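Putative MCP-type signal transduction protein (Campylobacter jejuni subsp. jejuni serotype O:2, PDB 4WY9) forms the periplasmic tandem-PAS sensing domain of the chemoreceptor Tlp1, which probably recognises ligands indirectly and signals for chemotaxis. Local coordinates at residues 154-159 against 163-168; 190-195 against 209-214; 65-70 against 106-111; 136-141 against 180-185; 245-250 against 278-283. All coordinates share one frame; numbering follows the deposited sequence.

Contact 1 (154-159 against 163-168)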
# COMPACT_ATOMS: atom_id res chain seq x y z
N ILE A 154 4.82 2.69 5.41
CA ILE A 154 5.10 3.76 6.36
C ILE A 154 4.19 3.64 7.56
O ILE A 154 3.15 2.98 7.49
CB ILE A 154 4.94 5.17 5.75
CG1 ILE A 154 3.51 5.45 5.34
CG2 ILE A 154 5.92 5.43 4.60
CD1 ILE A 154 3.22 6.88 4.94
N LYS A 155 4.59 4.28 8.66
CA LYS A 155 3.72 4.45 9.80
C LYS A 155 2.79 5.64 9.56
O LYS A 155 3.23 6.69 9.04
CB LYS A 155 4.54 4.68 11.06
CG LYS A 155 3.74 4.99 12.32
CD LYS A 155 4.59 5.71 13.40
CE LYS A 155 5.87 5.03 13.77
NZ LYS A 155 6.69 5.88 14.68
N MET A 156 1.52 5.48 9.90
CA MET A 156 0.58 6.61 9.86
C MET A 156 -0.23 6.61 11.14
O MET A 156 -0.34 5.61 11.85
CB MET A 156 -0.34 6.55 8.66
CG MET A 156 0.35 6.68 7.35
SD MET A 156 -0.79 6.65 5.94
CE MET A 156 -1.50 8.27 6.03
N ASN A 157 -0.83 7.75 11.43
CA ASN A 157 -1.72 7.90 12.57
C ASN A 157 -2.73 8.96 12.22
O ASN A 157 -2.43 10.17 12.29
CB ASN A 157 -0.95 8.24 13.86
CG ASN A 157 -1.84 8.20 15.07
OD1 ASN A 157 -3.03 8.58 15.01
ND2 ASN A 157 -1.32 7.68 16.16
N LEU A 158 -3.94 8.55 11.87
CA LEU A 158 -4.97 9.49 11.42
C LEU A 158 -6.13 9.63 12.38
O LEU A 158 -6.83 10.65 12.36
CB LEU A 158 -5.49 9.06 10.07
CG LEU A 158 -4.46 9.04 8.95
CD1 LEU A 158 -5.08 8.46 7.70
CD2 LEU A 158 -3.91 10.42 8.69
N GLU A 159 -6.33 8.64 13.26
CA GLU A 159 -7.47 8.66 14.18
C GLU A 159 -7.07 8.41 15.63
O GLU A 159 -7.94 8.32 16.49
CB GLU A 159 -8.51 7.63 13.77
CG GLU A 159 -9.10 7.86 12.39
CD GLU A 159 -10.07 6.77 12.01
OE1 GLU A 159 -9.64 5.62 11.84
OE2 GLU A 159 -11.29 7.09 11.90
N PHE A 163 -0.74 2.89 12.61
CA PHE A 163 -0.89 1.73 11.76
C PHE A 163 0.14 1.75 10.64
O PHE A 163 0.73 2.79 10.33
CB PHE A 163 -2.31 1.59 11.22
CG PHE A 163 -2.74 2.68 10.25
CD1 PHE A 163 -3.20 3.88 10.72
CD2 PHE A 163 -2.74 2.46 8.90
CE1 PHE A 163 -3.61 4.88 9.84
CE2 PHE A 163 -3.16 3.44 8.02
CZ PHE A 163 -3.59 4.64 8.48
N ASP A 164 0.40 0.59 10.06
CA ASP A 164 1.32 0.44 8.95
C ASP A 164 0.56 0.49 7.64
O ASP A 164 -0.46 -0.20 7.49
CB ASP A 164 2.11 -0.83 9.11
CG ASP A 164 2.80 -0.88 10.45
OD1 ASP A 164 3.64 -0.03 10.69
OD2 ASP A 164 2.51 -1.81 11.23
N ALA A 165 1.04 1.28 6.71
CA ALA A 165 0.25 1.66 5.56
C ALA A 165 1.05 1.78 4.29
O ALA A 165 2.26 1.97 4.31
CB ALA A 165 -0.43 2.97 5.83
N VAL A 166 0.34 1.74 3.16
CA VAL A 166 0.90 2.19 1.90
C VAL A 166 -0.11 3.13 1.23
O VAL A 166 -1.32 2.94 1.35
CB VAL A 166 1.29 1.03 0.97
CG1 VAL A 166 0.06 0.16 0.60
CG2 VAL A 166 1.98 1.54 -0.28
N ASN A 167 0.41 4.13 0.54
CA ASN A 167 -0.42 5.11 -0.11
C ASN A 167 -0.35 5.02 -1.62
O ASN A 167 0.70 4.74 -2.19
CB ASN A 167 -0.05 6.51 0.35
CG ASN A 167 -0.45 6.76 1.77
OD1 ASN A 167 -1.58 7.18 2.03
ND2 ASN A 167 0.43 6.43 2.69
N VAL A 168 -1.48 5.31 -2.25
CA VAL A 168 -1.65 5.29 -3.69
C VAL A 168 -2.28 6.62 -4.04
O VAL A 168 -3.28 6.97 -3.40
CB VAL A 168 -2.53 4.14 -4.14
CG1 VAL A 168 -2.76 4.15 -5.61
CG2 VAL A 168 -1.88 2.76 -3.72

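Contact 2 (190-195 against 209-214)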
# COMPACT_ATOMS: atom_id res chain seq x y z
N SER A 190 -2.86 -4.16 8.03
CA SER A 190 -3.59 -5.09 8.88
C SER A 190 -4.59 -5.89 8.06
O SER A 190 -4.89 -7.05 8.38
CB SER A 190 -4.34 -4.36 10.03
OG SER A 190 -3.42 -3.78 10.98
N ASP A 191 -5.17 -5.27 7.04
CA ASP A 191 -6.16 -5.95 6.22
C ASP A 191 -5.58 -6.98 5.27
O ASP A 191 -6.27 -7.91 4.86
CB ASP A 191 -6.96 -4.90 5.46
CG ASP A 191 -7.80 -4.07 6.38
OD1 ASP A 191 -8.33 -4.57 7.42
OD2 ASP A 191 -7.93 -2.89 6.08
N ILE A 192 -4.30 -6.83 4.94
CA ILE A 192 -3.60 -7.83 4.17
C ILE A 192 -3.12 -8.93 5.11
O ILE A 192 -3.17 -10.13 4.78
CB ILE A 192 -2.40 -7.23 3.41
CG1 ILE A 192 -2.86 -6.04 2.55
CG2 ILE A 192 -1.68 -8.28 2.56
CD1 ILE A 192 -3.89 -6.43 1.54
N ALA A 193 -2.66 -8.55 6.29
CA ALA A 193 -2.20 -9.50 7.29
C ALA A 193 -3.31 -10.48 7.69
O ALA A 193 -3.03 -11.62 8.06
CB ALA A 193 -1.67 -8.78 8.51
N THR A 194 -4.56 -10.06 7.61
CA THR A 194 -5.70 -10.92 7.89
C THR A 194 -5.59 -12.23 7.12
O THR A 194 -5.92 -13.30 7.68
CB THR A 194 -7.04 -10.23 7.56
OG1 THR A 194 -7.24 -9.19 8.52
CG2 THR A 194 -8.22 -11.17 7.65
N TYR A 195 -5.17 -12.20 5.87
CA TYR A 195 -4.99 -13.46 5.14
C TYR A 195 -3.53 -13.92 5.13
O TYR A 195 -3.26 -15.12 5.24
CB TYR A 195 -5.56 -13.40 3.71
CG TYR A 195 -4.95 -12.41 2.74
CD1 TYR A 195 -3.80 -12.72 2.02
CD2 TYR A 195 -5.56 -11.18 2.49
CE1 TYR A 195 -3.26 -11.85 1.11
CE2 TYR A 195 -5.01 -10.29 1.59
CZ TYR A 195 -3.89 -10.63 0.87
OH TYR A 195 -3.37 -9.72 -0.02
N ARG A 209 5.76 -15.65 6.80
CA ARG A 209 5.05 -15.11 5.66
C ARG A 209 5.22 -13.61 5.67
O ARG A 209 4.85 -12.95 6.65
CB ARG A 209 3.59 -15.53 5.69
CG ARG A 209 3.39 -17.02 5.53
CD ARG A 209 2.00 -17.49 5.82
NE ARG A 209 1.74 -17.57 7.24
CZ ARG A 209 0.54 -17.80 7.78
NH1 ARG A 209 -0.52 -17.87 7.01
NH2 ARG A 209 0.42 -17.88 9.09
N VAL A 210 5.81 -13.07 4.61
CA VAL A 210 6.32 -11.72 4.56
C VAL A 210 5.91 -11.04 3.28
O VAL A 210 5.98 -11.62 2.19
CB VAL A 210 7.86 -11.70 4.69
CG1 VAL A 210 8.42 -10.30 4.65
CG2 VAL A 210 8.32 -12.45 5.95
N LEU A 211 5.45 -9.78 3.39
CA LEU A 211 5.22 -8.91 2.23
C LEU A 211 6.22 -7.77 2.31
O LEU A 211 6.29 -7.11 3.34
CB LEU A 211 3.81 -8.37 2.18
CG LEU A 211 3.48 -7.39 1.07
CD1 LEU A 211 3.56 -8.04 -0.30
CD2 LEU A 211 2.11 -6.76 1.28
N LEU A 212 6.97 -7.54 1.25
CA LEU A 212 7.94 -6.46 1.25
C LEU A 212 8.03 -5.85 -0.11
O LEU A 212 7.65 -6.46 -1.12
CB LEU A 212 9.28 -6.93 1.79
CG LEU A 212 10.20 -7.86 1.06
CD1 LEU A 212 11.46 -8.12 1.85
CD2 LEU A 212 9.56 -9.20 0.70
N ASN A 213 8.55 -4.62 -0.21
CA ASN A 213 8.75 -4.07 -1.54
C ASN A 213 10.11 -4.53 -2.08
O ASN A 213 10.90 -5.16 -1.35
CB ASN A 213 8.54 -2.54 -1.59
CG ASN A 213 9.60 -1.73 -0.91
OD1 ASN A 213 10.64 -2.21 -0.52
ND2 ASN A 213 9.34 -0.42 -0.84
N SER A 214 10.41 -4.25 -3.34
CA SER A 214 11.61 -4.81 -3.95
C SER A 214 12.89 -4.23 -3.32
O SER A 214 13.95 -4.84 -3.41
CB SER A 214 11.62 -4.57 -5.47
OG SER A 214 11.65 -3.20 -5.78

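Contact 3 (65-70 against 106-111)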
# COMPACT_ATOMS: atom_id res chain seq x y z
N ILE A 65 -18.78 12.95 -5.52
CA ILE A 65 -17.88 12.10 -6.32
C ILE A 65 -17.02 11.22 -5.43
O ILE A 65 -16.84 10.02 -5.69
CB ILE A 65 -17.00 12.97 -7.25
CG1 ILE A 65 -17.87 13.60 -8.33
CG2 ILE A 65 -15.84 12.20 -7.81
CD1 ILE A 65 -17.17 14.71 -9.07
N ILE A 66 -16.50 11.78 -4.34
CA ILE A 66 -15.70 10.99 -3.41
C ILE A 66 -16.52 9.92 -2.72
O ILE A 66 -16.14 8.73 -2.71
CB ILE A 66 -15.03 11.89 -2.34
CG1 ILE A 66 -14.10 12.90 -2.98
CG2 ILE A 66 -14.27 11.05 -1.33
CD1 ILE A 66 -13.62 13.98 -2.01
N THR A 67 -17.65 10.30 -2.14
CA THR A 67 -18.39 9.35 -1.33
C THR A 67 -19.05 8.27 -2.19
O THR A 67 -19.13 7.13 -1.76
CB THR A 67 -19.43 10.03 -0.42
OG1 THR A 67 -20.38 10.75 -1.21
CG2 THR A 67 -18.80 11.01 0.51
N ASN A 68 -19.47 8.61 -3.41
CA ASN A 68 -20.02 7.63 -4.31
C ASN A 68 -18.96 6.61 -4.75
O ASN A 68 -19.27 5.44 -4.97
CB ASN A 68 -20.68 8.31 -5.52
CG ASN A 68 -22.01 8.99 -5.18
OD1 ASN A 68 -22.68 8.64 -4.22
ND2 ASN A 68 -22.39 9.98 -6.00
N THR A 69 -17.74 7.05 -4.95
CA THR A 69 -16.66 6.22 -5.43
C THR A 69 -16.20 5.27 -4.38
O THR A 69 -15.88 4.13 -4.67
CB THR A 69 -15.44 7.07 -5.90
OG1 THR A 69 -15.80 7.98 -6.95
CG2 THR A 69 -14.27 6.19 -6.36
N PHE A 70 -16.14 5.75 -3.13
CA PHE A 70 -15.59 4.97 -2.04
C PHE A 70 -16.61 4.39 -1.07
O PHE A 70 -16.24 3.92 -0.00
CB PHE A 70 -14.57 5.81 -1.32
CG PHE A 70 -13.47 6.25 -2.20
CD1 PHE A 70 -12.46 5.35 -2.54
CD2 PHE A 70 -13.45 7.51 -2.73
CE1 PHE A 70 -11.44 5.75 -3.40
CE2 PHE A 70 -12.44 7.92 -3.58
CZ PHE A 70 -11.41 7.06 -3.90
N MET A 106 -9.76 16.86 2.32
CA MET A 106 -10.96 16.11 2.62
C MET A 106 -10.56 14.68 2.86
O MET A 106 -10.18 13.99 1.90
CB MET A 106 -11.95 16.20 1.48
CG MET A 106 -12.31 17.65 1.11
SD MET A 106 -13.23 17.82 -0.45
CE MET A 106 -14.83 17.34 0.05
N LEU A 107 -10.62 14.22 4.11
CA LEU A 107 -10.17 12.91 4.51
C LEU A 107 -11.36 12.09 4.97
O LEU A 107 -12.10 12.54 5.85
CB LEU A 107 -9.12 13.01 5.62
CG LEU A 107 -8.54 11.71 6.20
CD1 LEU A 107 -7.81 10.89 5.13
CD2 LEU A 107 -7.63 12.01 7.37
N TYR A 108 -11.51 10.88 4.42
CA TYR A 108 -12.62 10.00 4.75
C TYR A 108 -12.14 8.66 5.28
O TYR A 108 -11.16 8.11 4.77
CB TYR A 108 -13.50 9.80 3.50
CG TYR A 108 -14.19 11.08 3.09
CD1 TYR A 108 -13.57 11.99 2.27
CD2 TYR A 108 -15.48 11.37 3.54
CE1 TYR A 108 -14.21 13.16 1.91
CE2 TYR A 108 -16.10 12.54 3.19
CZ TYR A 108 -15.45 13.43 2.37
OH TYR A 108 -16.06 14.61 2.00
N ALA A 109 -12.83 8.14 6.29
CA ALA A 109 -12.65 6.82 6.83
C ALA A 109 -13.96 6.04 6.71
O ALA A 109 -15.01 6.60 6.41
CB ALA A 109 -12.23 6.88 8.29
N ASP A 110 -13.88 4.73 6.97
CA ASP A 110 -15.09 3.93 6.96
C ASP A 110 -16.01 4.35 8.11
O ASP A 110 -15.53 4.74 9.18
CB ASP A 110 -14.75 2.44 7.07
CG ASP A 110 -14.15 1.90 5.79
OD1 ASP A 110 -14.46 2.44 4.71
OD2 ASP A 110 -13.38 0.91 5.86
N GLU A 111 -17.32 4.30 7.88
CA GLU A 111 -18.29 4.47 8.98
C GLU A 111 -18.48 3.06 9.58
O GLU A 111 -18.10 2.80 10.73
CB GLU A 111 -19.64 5.00 8.50
CG GLU A 111 -19.55 5.98 7.34
CD GLU A 111 -20.90 6.60 6.99
OE1 GLU A 111 -21.91 5.86 6.91
OE2 GLU A 111 -20.93 7.84 6.79
O HOH W 1 -15.49 2.09 1.78

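Contact 4 (136-141 against 180-185)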
# COMPACT_ATOMS: atom_id res chain seq x y z
N ASP A 136 5.94 14.07 -4.21
CA ASP A 136 6.43 13.68 -5.53
C ASP A 136 5.50 14.15 -6.63
O ASP A 136 5.96 14.59 -7.68
CB ASP A 136 6.62 12.18 -5.61
CG ASP A 136 7.78 11.67 -4.81
OD1 ASP A 136 8.64 12.49 -4.39
OD2 ASP A 136 7.85 10.45 -4.60
N ILE A 137 4.20 14.03 -6.43
CA ILE A 137 3.24 14.51 -7.42
C ILE A 137 3.39 16.02 -7.62
O ILE A 137 3.46 16.49 -8.76
CB ILE A 137 1.80 14.14 -7.01
CG1 ILE A 137 1.57 12.66 -7.20
CG2 ILE A 137 0.79 14.92 -7.84
CD1 ILE A 137 0.32 12.10 -6.60
N LEU A 138 3.41 16.78 -6.53
CA LEU A 138 3.49 18.24 -6.65
C LEU A 138 4.74 18.64 -7.41
O LEU A 138 4.70 19.60 -8.20
CB LEU A 138 3.48 18.90 -5.27
CG LEU A 138 2.22 18.70 -4.44
CD1 LEU A 138 2.21 19.52 -3.21
CD2 LEU A 138 0.94 18.90 -5.20
N LYS A 139 5.84 17.93 -7.18
CA LYS A 139 7.12 18.28 -7.81
C LYS A 139 7.23 17.80 -9.26
O LYS A 139 7.85 18.49 -10.07
CB LYS A 139 8.27 17.70 -6.95
CG LYS A 139 9.68 17.89 -7.52
CD LYS A 139 10.13 19.31 -7.34
CE LYS A 139 11.46 19.59 -8.04
NZ LYS A 139 11.33 19.44 -9.52
N LYS A 140 6.70 16.60 -9.57
CA LYS A 140 7.03 15.92 -10.81
C LYS A 140 5.89 15.67 -11.77
O LYS A 140 6.12 15.43 -12.96
CB LYS A 140 7.68 14.56 -10.50
CG LYS A 140 8.83 14.63 -9.54
CD LYS A 140 9.57 13.35 -9.43
CE LYS A 140 8.76 12.21 -8.97
NZ LYS A 140 9.68 11.03 -8.74
N ALA A 141 4.65 15.68 -11.29
CA ALA A 141 3.55 15.27 -12.13
C ALA A 141 3.32 16.25 -13.28
O ALA A 141 3.37 17.47 -13.08
CB ALA A 141 2.26 15.08 -11.33
N VAL A 180 -3.51 20.79 -9.44
CA VAL A 180 -4.28 21.57 -8.48
C VAL A 180 -4.60 20.77 -7.24
O VAL A 180 -5.11 21.30 -6.27
CB VAL A 180 -5.60 22.11 -9.11
CG1 VAL A 180 -5.31 23.13 -10.21
CG2 VAL A 180 -6.53 21.02 -9.56
N GLY A 181 -4.25 19.48 -7.22
CA GLY A 181 -4.53 18.68 -6.07
C GLY A 181 -4.12 17.24 -6.26
O GLY A 181 -3.56 16.86 -7.30
N VAL A 182 -4.42 16.42 -5.26
CA VAL A 182 -4.05 15.01 -5.25
C VAL A 182 -5.22 14.22 -4.68
O VAL A 182 -5.72 14.58 -3.61
CB VAL A 182 -2.80 14.74 -4.41
CG1 VAL A 182 -2.50 13.22 -4.37
CG2 VAL A 182 -1.60 15.51 -4.92
N ILE A 183 -5.65 13.18 -5.38
CA ILE A 183 -6.64 12.25 -4.84
C ILE A 183 -5.91 10.94 -4.54
O ILE A 183 -5.22 10.40 -5.41
CB ILE A 183 -7.85 12.06 -5.79
CG1 ILE A 183 -8.92 11.16 -5.19
CG2 ILE A 183 -7.40 11.55 -7.17
CD1 ILE A 183 -9.73 11.78 -4.11
N GLY A 184 -6.02 10.46 -3.32
CA GLY A 184 -5.31 9.26 -2.94
C GLY A 184 -6.05 8.38 -1.98
O GLY A 184 -7.12 8.74 -1.47
N MET A 185 -5.46 7.23 -1.72
CA MET A 185 -6.00 6.22 -0.85
C MET A 185 -4.92 5.62 0.04
O MET A 185 -3.76 5.53 -0.39
CB MET A 185 -6.64 5.09 -1.65
CG MET A 185 -7.68 5.52 -2.63
SD MET A 185 -7.88 4.18 -3.80
CE MET A 185 -9.18 4.73 -4.81

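Contact 5 (245-250 against 278-283)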
# COMPACT_ATOMS: atom_id res chain seq x y z
N LYS A 245 18.78 -10.95 -3.68
CA LYS A 245 19.04 -10.62 -5.07
C LYS A 245 17.78 -10.84 -5.93
O LYS A 245 17.46 -10.02 -6.78
CB LYS A 245 20.21 -11.45 -5.63
CG LYS A 245 21.54 -10.77 -5.55
CD LYS A 245 22.38 -11.01 -6.78
CE LYS A 245 22.72 -12.48 -6.94
NZ LYS A 245 23.79 -12.68 -7.97
N ALA A 246 17.08 -11.94 -5.69
CA ALA A 246 15.84 -12.21 -6.41
C ALA A 246 14.80 -11.14 -6.17
O ALA A 246 14.11 -10.69 -7.10
CB ALA A 246 15.27 -13.59 -6.02
N ILE A 247 14.67 -10.72 -4.91
CA ILE A 247 13.74 -9.66 -4.57
C ILE A 247 14.12 -8.39 -5.28
O ILE A 247 13.27 -7.74 -5.88
CB ILE A 247 13.66 -9.45 -3.05
CG1 ILE A 247 13.06 -10.66 -2.36
CG2 ILE A 247 12.87 -8.20 -2.71
CD1 ILE A 247 13.28 -10.72 -0.85
N SER A 248 15.41 -8.03 -5.22
CA SER A 248 15.88 -6.76 -5.78
C SER A 248 15.63 -6.71 -7.29
O SER A 248 15.37 -5.64 -7.86
CB SER A 248 17.38 -6.58 -5.47
OG SER A 248 17.60 -6.53 -4.07
N GLU A 249 15.70 -7.87 -7.93
CA GLU A 249 15.54 -7.98 -9.36
C GLU A 249 14.12 -8.28 -9.82
O GLU A 249 13.86 -8.33 -11.03
CB GLU A 249 16.49 -9.05 -9.86
CG GLU A 249 17.96 -8.69 -9.68
CD GLU A 249 18.90 -9.85 -9.90
OE1 GLU A 249 18.43 -10.95 -10.21
OE2 GLU A 249 20.11 -9.69 -9.70
N GLY A 250 13.20 -8.42 -8.88
CA GLY A 250 11.83 -8.66 -9.23
C GLY A 250 11.58 -10.03 -9.83
O GLY A 250 10.71 -10.20 -10.69
N SER A 278 7.15 -2.18 -7.05
CA SER A 278 7.54 -3.58 -7.13
C SER A 278 7.49 -4.19 -5.77
O SER A 278 8.05 -3.62 -4.81
CB SER A 278 8.92 -3.72 -7.74
OG SER A 278 9.01 -3.15 -9.03
N TRP A 279 6.87 -5.37 -5.66
CA TRP A 279 6.65 -6.04 -4.41
C TRP A 279 6.99 -7.50 -4.49
O TRP A 279 7.11 -8.06 -5.58
CB TRP A 279 5.19 -5.85 -3.96
CG TRP A 279 4.79 -4.43 -3.84
CD1 TRP A 279 4.39 -3.60 -4.85
CD2 TRP A 279 4.74 -3.65 -2.64
NE1 TRP A 279 4.12 -2.35 -4.35
CE2 TRP A 279 4.34 -2.34 -3.01
CE3 TRP A 279 5.01 -3.91 -1.31
CZ2 TRP A 279 4.19 -1.32 -2.06
CZ3 TRP A 279 4.87 -2.91 -0.38
CH2 TRP A 279 4.46 -1.63 -0.77
N ALA A 280 7.13 -8.14 -3.33
CA ALA A 280 7.33 -9.57 -3.30
C ALA A 280 6.68 -10.18 -2.08
O ALA A 280 6.63 -9.54 -1.01
CB ALA A 280 8.82 -9.92 -3.31
N VAL A 281 6.17 -11.40 -2.23
CA VAL A 281 5.83 -12.22 -1.11
C VAL A 281 6.96 -13.21 -0.90
O VAL A 281 7.40 -13.86 -1.85
CB VAL A 281 4.48 -12.97 -1.28
CG1 VAL A 281 4.20 -13.87 -0.10
CG2 VAL A 281 3.37 -11.96 -1.48
N LEU A 282 7.42 -13.32 0.34
CA LEU A 282 8.45 -14.25 0.79
C LEU A 282 7.80 -15.19 1.77
O LEU A 282 7.18 -14.77 2.74
CB LEU A 282 9.60 -13.47 1.45
CG LEU A 282 10.82 -14.20 2.03
CD1 LEU A 282 12.00 -13.27 2.19
CD2 LEU A 282 10.49 -14.80 3.37
N VAL A 283 7.96 -16.50 1.56
CA VAL A 283 7.47 -17.48 2.50
C VAL A 283 8.57 -18.50 2.77
O VAL A 283 9.20 -19.00 1.82
CB VAL A 283 6.18 -18.20 2.03
CG1 VAL A 283 5.74 -19.23 3.05
CG2 VAL A 283 5.08 -17.19 1.82

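Contact 1 (154-159 against 163-168)
Ile154 and Met156 pair with Ala165 and Phe163 through four backbone hydrogen bonds. They build an antiparallel beta hairpin from strand 154-156 and the start of strand 163-173. Ile154 N gives to Ala165 O at 2.9 Å, and Ala165 N returns a bond to Ile154 O at 2.8 Å. Met156 N reaches Phe163 O at 2.8 Å. Phe163 N closes the set on Met156 O. Lys155 and Asp164 form the non-hydrogen-bonded pair between, and their side chains leave from the other face of the sheet. The apolar contacts lie on the face of Met156, Phe163 and Ala165. Phe163 chi1 (66°) sets CG between the backbone N and the carbonyl carbon, which brings the ring against Met156 CB. That CB sits over one face of the Phe163 ring in a CH-pi contact, offset toward the rim and 3.8 Å from CZ of Phe163. Leu158 CD1 meets the ring at its edge. Met156 SD stands oblique to the ring, a Met-aromatic contact, and 3.7 Å from Ala165 CB. Asn167 ND2 makes a weak but nearly straight hydrogen bond of 3.5 Å to Met156 SD, the two side chains coming from opposite directions. Asn167 OD1 is bonded to Thr186 OG1 and Tyr80 OH. The two bonds to OD1 probably fix which way the buried amide is turned, leaving its nitrogen toward the sulfur, a soft, weak acceptor.

Contact 2 (190-195 against 209-214)
Ile192 of the helix and Leu211 of the strand point their CB atoms at each other. Their branches meet at 4.3 Å, Ile192 CG2 against Leu211 CD2, in the one of two Ile192 conformers described here. The touch is light, and the two segments bury little of each other. Leu211 chi1 of 177° carries CG off the strand, away from the backbone N; chi2 of 66° then leaves CD2, not CD1, as the branch nearest the helix. Ile192 also touches Ile30 of the long helix 8-51 and Ile220 of strand 218-220. The contact lies where the two sensing modules of the tandem-PAS fold meet. Helix 190-196 follows directly on strand 179-188 of the antiparallel sheet of the first module, while strand 209-213 belongs to the five-stranded sheet. Helix 8-51 runs alongside both. Tyr195 is turned differently from Ile192. Its CB starts away from the strand, and a chi1 of 63° folds the ring back over its own helix. Ile192 O then lies 3.4 Å above the plane of the Tyr195 ring, over its centre. The same oxygen accepts Tyr195 N at 3.1 Å. Tyr195 OH bonds to Thr27 OG1 on helix 8-51. Arg209 sends its guanidinium past the end of the helical segment. Its NH1 lies 4.3 Å from Tyr195 O, too far for a hydrogen bond, and bonds instead to Asp198 O and Tyr23 OH.

Contact 3 (65-70 against 106-111)
Ile66 and Tyr108 have the most surface buried here, and their side chains cross at about a right angle. Ile66 CG2 is 3.8 Å from Tyr108 CD1. Ile66 CD1 reaches along the same side of the ring and comes within 4.0 Å of Tyr108 CE1. The Ile66 torsions explain this double grip: chi1 of -61° sets CG2 anti to the backbone N and CG1 beside it, and the extended chi2 (169°) carries CD1 on to CE1. Both branches thus serve one aromatic ring. Ile66 CD1 also meets Met106 CE at 4.1 Å, where the bent end of the methionine comes beside it. Thr67 is the third main contributor. Its CG2 lies 4.1 Å from Tyr108 CE2, across the ring from CE1 but on the same side of the ring plane as the two Ile66 methyls. Its OG1 turns back to bond to Thr63 O. No direct hydrogen bond links the two segments. In the one of two Asp110 conformers described here, a water bridges them, donating to Phe70 O at 2.7 Å and to Asp110 OD1 at 3.1 Å; the bridge is therefore less certain. The helix and strand segments run roughly the same way, at 27° to each other. Strand 104-110 lies between strands 78-83 and 119-122 in the antiparallel sheet. Helix 59-70 covers it on one face, and Ile65 and Phe70 pack against helix 8-51.

Contact 4 (136-141 against 180-185)
Ile137 of helix 132-140 packs on Val182 of strand 179-188, part of a helix layer laid on the antiparallel sheet of the first PDC sensor domain. The two side chains reach toward each other tip to tip. Ile137 CD1 is 3.8 Å from Val182 CG1. Its other branch makes a second touch, Ile137 CG2 to Val182 CG2, also at 3.8 Å. Both methyl groups of the valine are therefore engaged by one isoleucine. The Val182 torsion makes this possible. With chi1 at 177°, CG1 points away from the backbone N and CG2 lies beside it, so the fork is spread across the isoleucine. Leu138 adds a looser touch from the side, its CD2 lying 4.2 Å from Val182 CG2. The contact is wholly apolar, with no hydrogen bond between the segments. The helix is finishing here: Ala141 N bonds to Ile137 O at 2.9 Å, and Ala141 is the first residue to leave helical geometry. Nearby, Val180 and Gly181 both face Ile172, which makes a classic beta bulge. It lies just before the valine in the strand. Ile137 also rests on Ala169 and Pro171 of strand 163-173 and on Tyr149. On the other face of the sheet, Ile183 touches Ser42 of helix 8-51. The sheet thus has a helix on each face here, in keeping with the PAS-like fold of PDC (Cache) sensor domains, an antiparallel sheet with helices packed on it.

Contact 5 (245-250 against 278-283)
Ile247 of helix 241-249 packs on Ala280 and Leu282 of strand 277-286, covering one face of the five-stranded antiparallel sheet. The strand order 2-1-5-4-3 is that of a PAS fold, and strand 277-286 is its central member. This sheet belongs to the second module of the tandem-PAS sensor. All three touching residues are buried, and the contact is apolar. Ile247 reaches the strand through its longer branch. Its CG1 lies 4.4 Å from Ala280 CB. Consistent with the small alanine, the helix comes close: the CA atoms of Ile247 and Ala280 are 6.5 Å apart. Farther out, Ile247 CD1 meets Leu282 CD1 at 4.2 Å, the two side chains crossing at about a right angle. The Ile247 chain is extended at chi2 (164°), which carries CD1 along the strand from Ala280 to Leu282. Leu282 was deposited in two conformers, and this touch describes one of them. Its side chain lies about 4 Å from a bound acetate ion, probably from the crystallisation liquor. Ile247 and Leu282 both also touch Ile269 of strand 264-274. The other face of strand 277-286 meets helix 8-51, where Val281 packs on Tyr23 and Ala24. The Trp279 ring meets the ring of Phe31 on that same helix. Helix 241-249 ends in a Schellman motif at Gly250. The phi of Gly250 is positive, 69°, and Gly250 N bonds back to Ile247 O at 3.1 Å.

How the contacts relate
After the long helix 8-51, contact 3 closes the first loop, joining helix 59-70 to strand 104-110. Contact 4 opens next and brings helix 132-140 to strand 179-188. Contact 1, the hairpin of 154-159 and 163-168, is nested inside the loop of contact 4. Its second strand pairs directly with strand 179-188. These three contacts share the antiparallel sheet of the first module. Contact 2 follows in series and bridges toward the five-stranded sheet. Contact 5 comes last and packs a helix on that sheet, where strands 209-213 and 277-286 are neighbours. No loops cross. Contacts 3 and 5 lie farthest apart, with centres about 33 Å apart. Val166 and Trp279 link contacts 1 and 5.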